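Local coordinates for biuret hydrolase (Pseudomonas sp., PDB 6C62), which hydrolyses 1-carboxybiuret to urea-1,3-dicarboxylate and ammonia in the atrazine degradation pathway, at residues T84-S88 against K89-T93; P201-H204 against S205-H208. One frame throughout, in Å; residues are numbered along the deposited sequence.

Interaction 1: T84-S88 against K89-T93; sequences TLAGS and KINRT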
loop_
_atom_site.group_PDB
_atom_site.type_symbol
_atom_site.label_atom_id
_atom_site.label_comp_id
_atom_site.label_asym_id
_atom_site.label_seq_id
_atom_site.Cartn_x
_atom_site.Cartn_y
_atom_site.Cartn_z
ATOM N N THR A 84 0.844 13.104 -24.802
ATOM C CA THR A 84 1.437 13.506 -23.504
ATOM C C THR A 84 2.910 13.091 -23.417
ATOM O O THR A 84 3.224 11.880 -23.324
ATOM C CB THR A 84 0.648 12.874 -22.344
ATOM O OG1 THR A 84 -0.730 13.200 -22.492
ATOM C CG2 THR A 84 1.184 13.366 -20.969
ATOM N N LEU A 85 3.794 14.076 -23.421
ATOM C CA LEU A 85 5.252 13.769 -23.480
ATOM C C LEU A 85 5.888 13.403 -22.150
ATOM O O LEU A 85 6.805 12.602 -22.132
ATOM C CB LEU A 85 6.014 14.952 -24.088
ATOM C CG LEU A 85 5.671 15.328 -25.530
ATOM C CD1 LEU A 85 6.459 16.586 -25.882
ATOM C CD2 LEU A 85 5.971 14.131 -26.463
ATOM N N ALA A 86 5.449 14.045 -21.046
ATOM C CA ALA A 86 6.094 13.904 -19.746
ATOM C C ALA A 86 7.635 14.057 -19.849
ATOM O O ALA A 86 8.398 13.299 -19.258
ATOM C CB ALA A 86 5.723 12.582 -19.114
ATOM N N GLY A 87 8.053 15.063 -20.625
ATOM C CA GLY A 87 9.449 15.410 -20.826
ATOM C C GLY A 87 10.335 14.398 -21.562
ATOM O O GLY A 87 11.555 14.550 -21.548
ATOM N N SER A 88 9.717 13.382 -22.191
ATOM C CA SER A 88 10.401 12.280 -22.736
ATOM C C SER A 88 10.352 12.305 -24.241
ATOM O O SER A 88 9.483 12.961 -24.859
ATOM C CB SER A 88 9.799 10.962 -22.247
ATOM O OG SER A 88 8.566 10.680 -22.967
ATOM N N LYS A 89 11.302 11.599 -24.845
ATOM C CA LYS A 89 11.137 11.239 -26.230
ATOM C C LYS A 89 10.465 9.905 -26.438
ATOM O O LYS A 89 9.792 9.738 -27.454
ATOM C CB LYS A 89 12.425 11.420 -27.030
ATOM C CG LYS A 89 13.557 10.547 -26.738
ATOM C CD LYS A 89 14.651 10.829 -27.779
ATOM C CE LYS A 89 15.712 9.770 -27.594
ATOM N NZ LYS A 89 16.971 10.249 -28.216
ATOM N N ILE A 90 10.559 9.007 -25.443
ATOM C CA ILE A 90 9.867 7.732 -25.460
ATOM C C ILE A 90 8.373 7.832 -25.738
ATOM O O ILE A 90 7.829 7.058 -26.486
ATOM C CB ILE A 90 10.162 6.986 -24.151
ATOM C CG1 ILE A 90 11.537 6.329 -24.256
ATOM C CG2 ILE A 90 9.165 5.842 -23.918
ATOM C CD1 ILE A 90 12.100 5.880 -22.953
ATOM N N ASN A 91 7.703 8.796 -25.130
ATOM C CA ASN A 91 6.250 8.945 -25.281
ATOM C C ASN A 91 5.821 9.540 -26.643
ATOM O O ASN A 91 4.615 9.557 -26.907
ATOM C CB ASN A 91 5.647 9.808 -24.181
ATOM C CG ASN A 91 5.556 9.084 -22.831
ATOM O OD1 ASN A 91 6.136 8.025 -22.658
ATOM N ND2 ASN A 91 4.848 9.700 -21.869
ATOM N N ARG A 92 6.749 9.924 -27.509
ATOM C CA ARG A 92 6.336 10.694 -28.719
ATOM C C ARG A 92 5.384 9.934 -29.633
ATOM O O ARG A 92 4.487 10.535 -30.182
ATOM C CB ARG A 92 7.523 11.142 -29.577
ATOM C CG ARG A 92 8.300 12.310 -28.983
ATOM C CD ARG A 92 9.681 12.393 -29.579
ATOM N NE ARG A 92 10.439 13.460 -28.981
ATOM C CZ ARG A 92 11.706 13.727 -29.307
ATOM N NH1 ARG A 92 12.331 12.995 -30.271
ATOM N NH2 ARG A 92 12.287 14.766 -28.745
ATOM N N THR A 93 5.547 8.632 -29.699
ATOM C CA THR A 93 4.777 7.785 -30.556
ATOM C C THR A 93 3.478 7.247 -29.958
ATOM O O THR A 93 2.790 6.496 -30.617
ATOM C CB THR A 93 5.634 6.539 -31.009
ATOM O OG1 THR A 93 6.118 5.854 -29.842
ATOM C CG2 THR A 93 6.815 6.973 -31.893
#

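Interaction 2: P201-H204 against S205-H208; sequences PFVH and SIDH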
loop_
_atom_site.group_PDB
_atom_site.type_symbol
_atom_site.label_atom_id
_atom_site.label_comp_id
_atom_site.label_asym_id
_atom_site.label_seq_id
_atom_site.Cartn_x
_atom_site.Cartn_y
_atom_site.Cartn_z
ATOM N N PRO A 201 2.134 9.448 -14.464
ATOM C CA PRO A 201 2.652 9.337 -13.106
ATOM C C PRO A 201 4.164 9.126 -12.971
ATOM O O PRO A 201 4.902 8.910 -13.969
ATOM C CB PRO A 201 1.926 8.118 -12.568
ATOM C CG PRO A 201 1.785 7.255 -13.738
ATOM C CD PRO A 201 1.615 8.166 -14.932
ATOM N N PHE A 202 4.623 9.312 -11.751
ATOM C CA PHE A 202 6.049 9.132 -11.421
ATOM C C PHE A 202 6.085 8.157 -10.252
ATOM O O PHE A 202 6.541 7.018 -10.413
ATOM C CB PHE A 202 6.677 10.511 -11.158
ATOM C CG PHE A 202 8.084 10.499 -10.616
ATOM C CD1 PHE A 202 9.032 9.520 -11.047
ATOM C CD2 PHE A 202 8.481 11.476 -9.715
ATOM C CE1 PHE A 202 10.324 9.513 -10.556
ATOM C CE2 PHE A 202 9.817 11.487 -9.201
ATOM C CZ PHE A 202 10.722 10.504 -9.636
ATOM N N VAL A 203 5.601 8.577 -9.101
ATOM C CA VAL A 203 5.566 7.738 -7.865
ATOM C C VAL A 203 4.118 7.720 -7.399
ATOM O O VAL A 203 3.610 8.687 -6.846
ATOM C CB VAL A 203 6.482 8.325 -6.783
ATOM C CG1 VAL A 203 6.518 7.466 -5.511
ATOM C CG2 VAL A 203 7.871 8.587 -7.331
ATOM N N HIS A 204 3.436 6.616 -7.612
ATOM C CA HIS A 204 2.035 6.505 -7.216
ATOM C C HIS A 204 1.828 6.834 -5.714
ATOM O O HIS A 204 0.838 7.467 -5.321
ATOM C CB HIS A 204 1.542 5.061 -7.494
ATOM C CG HIS A 204 1.518 4.678 -8.930
ATOM N ND1 HIS A 204 1.889 3.415 -9.375
ATOM C CD2 HIS A 204 1.078 5.365 -10.017
ATOM C CE1 HIS A 204 1.687 3.372 -10.692
ATOM N NE2 HIS A 204 1.212 4.546 -11.102
ATOM N N SER A 205 2.771 6.410 -4.886
ATOM C CA SER A 205 2.665 6.619 -3.437
ATOM C C SER A 205 2.910 8.082 -2.972
ATOM O O SER A 205 2.689 8.405 -1.785
ATOM C CB SER A 205 3.683 5.716 -2.693
ATOM O OG SER A 205 3.365 4.325 -2.697
ATOM N N ILE A 206 3.448 8.957 -3.841
ATOM C CA ILE A 206 3.839 10.300 -3.386
ATOM C C ILE A 206 3.475 11.463 -4.293
ATOM O O ILE A 206 3.492 12.611 -3.843
ATOM C CB ILE A 206 5.373 10.353 -3.046
ATOM C CG1 ILE A 206 5.876 9.116 -2.261
ATOM C CG2 ILE A 206 5.695 11.568 -2.205
ATOM C CD1 ILE A 206 7.381 9.117 -2.061
ATOM N N ASP A 207 3.109 11.245 -5.558
ATOM C CA ASP A 207 2.827 12.375 -6.473
ATOM C C ASP A 207 1.698 13.251 -6.004
ATOM O O ASP A 207 0.635 12.733 -5.652
ATOM C CB ASP A 207 2.421 11.932 -7.901
ATOM C CG ASP A 207 3.502 11.189 -8.665
ATOM O OD1 ASP A 207 4.687 11.317 -8.353
ATOM O OD2 ASP A 207 3.074 10.441 -9.636
ATOM N N HIS A 208 1.898 14.567 -6.063
ATOM C CA HIS A 208 0.870 15.579 -5.826
ATOM C C HIS A 208 0.793 16.501 -7.067
ATOM O O HIS A 208 1.798 16.714 -7.750
ATOM C CB HIS A 208 1.273 16.546 -4.712
ATOM C CG HIS A 208 1.543 15.955 -3.371
ATOM N ND1 HIS A 208 2.686 15.245 -3.062
ATOM C CD2 HIS A 208 0.912 16.180 -2.195
ATOM C CE1 HIS A 208 2.689 14.971 -1.761
ATOM N NE2 HIS A 208 1.626 15.538 -1.210
#

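Interaction 1: T84-S88 against K89-T93
The hydroxyl of Ser88 joins the two halves of this loop: Ser88 OG donates a hydrogen bond to Leu85 O (2.7 Å) and accepts one from Asn91 N (3.0 Å, N-H...O angle 158°). Its chi1 of 77° sets OG between the serine's own backbone N and carbonyl carbon, from where it reaches back to Leu85 and forward to Asn91 at once. Leu85 O is gripped twice, since Ser88 N also donates to it at 3.0 Å, closing a type I' beta turn from Leu85 to Ser88 with Ala86 and Gly87 at its corners, both at positive phi. Asn91 adds a side-chain bond to the start of the loop. Its ND2 donates to Thr84 O (3.1 Å), which lies close to the amide plane, while Asn91 CB and CG sit against Ser88 OG. Were Ser88 an alanine, Asn91 N would probably lose its acceptor and Leu85 O one of its two donors, freeing the following residues to shift against the turn. Farther out, Leu85 CD2 packs on Arg92 CG (3.9 Å), the two side chains crossing at a slant. The extended Arg92 chain brings its guanidinium under Lys89 CB, which stands 3.3 Å above the centre of one face. Tyr134 OH is hydrogen-bonded to both Arg92 NE and Ser88 O. From the turn, Gly87 N bonds to Asn75 OD1, next in sequence to Lys74 of the probable charge relay; the side chains of Ala86 and Lys74 are about 8 Å apart. With backbone groups supplying most of the partners, the polar side chains of Ser88 and Asn91 act as cross-links that fix the shape of the loop between strand 70-74 and helix 102-109, near the probable catalytic residues.

Interaction 2: P201-H204 against S205-H208
Pro201 opens the loop with its CA 3.7 Å from Asp207 OD2, the carboxylate oxygen that the next residue binds; its ring also packs on an apolar side chain of a chain of another protein in the assembly. Phe202 N donates to Asp207 OD2 at 2.9 Å and 166°, meeting the syn lone pair. The Phe202 side chain crosses that of Asp207 at about a right angle, yet ring and carboxylate planes are nearly parallel. The ring runs on to meet Tyr125, and the Phe202 side chain is about 6 Å from those of Ser150 and Ser174, the probable catalytic serines. Val203 N takes the other oxygen, Asp207 OD1, at 3.0 Å, again on the syn side but 32° out of the carboxylate plane. Two successive amides thus hold the carboxylate, and Thr171 OG1 bonds to OD1 as well, so the buried group is probably stabilised as an anion. Val203 O answers in the opposite sense. It accepts from Ile206 N (3.0 Å), which lies well above the carbonyl plane, closing a type I beta turn over His204 and Ser205, and from Asp207 N (2.9 Å), nearly in line with the carbonyl, which adds an alpha-turn and leads the chain into strand 208-213. A chi1 of -178° turns Val203 CG1 away from the backbone N and alongside Ile206 CG1 at 3.7 Å, with CG2 over one face of the Phe202 ring. The CB of His204 touches Ser205 N, while its NE2 is hydrogen-bonded to the backbone of the other protein's chain.

Overall arrangement
From the N terminus, the chain leaves strand 70-74 and folds the loop of interaction 1 upon itself before helix 102-109. Much later, between strands 185-188 and 208-213, interaction 2 closes its own turn. The two are in series, neither nested nor crossed, and each is local. Their centres lie 18 Å apart, and the nearest atoms approach to about 6 Å without touching; Tyr200, just ahead of 201-204, meets Asn91 of interaction 1. Interaction 1 sits nearer the outside of the chain, whereas 201-208 is buried against helix 294-312. Both loops lie near the probable Ser-Ser-Lys site, interaction 1 closest to Lys74 and Ser150, interaction 2 to Ser150 and Ser174.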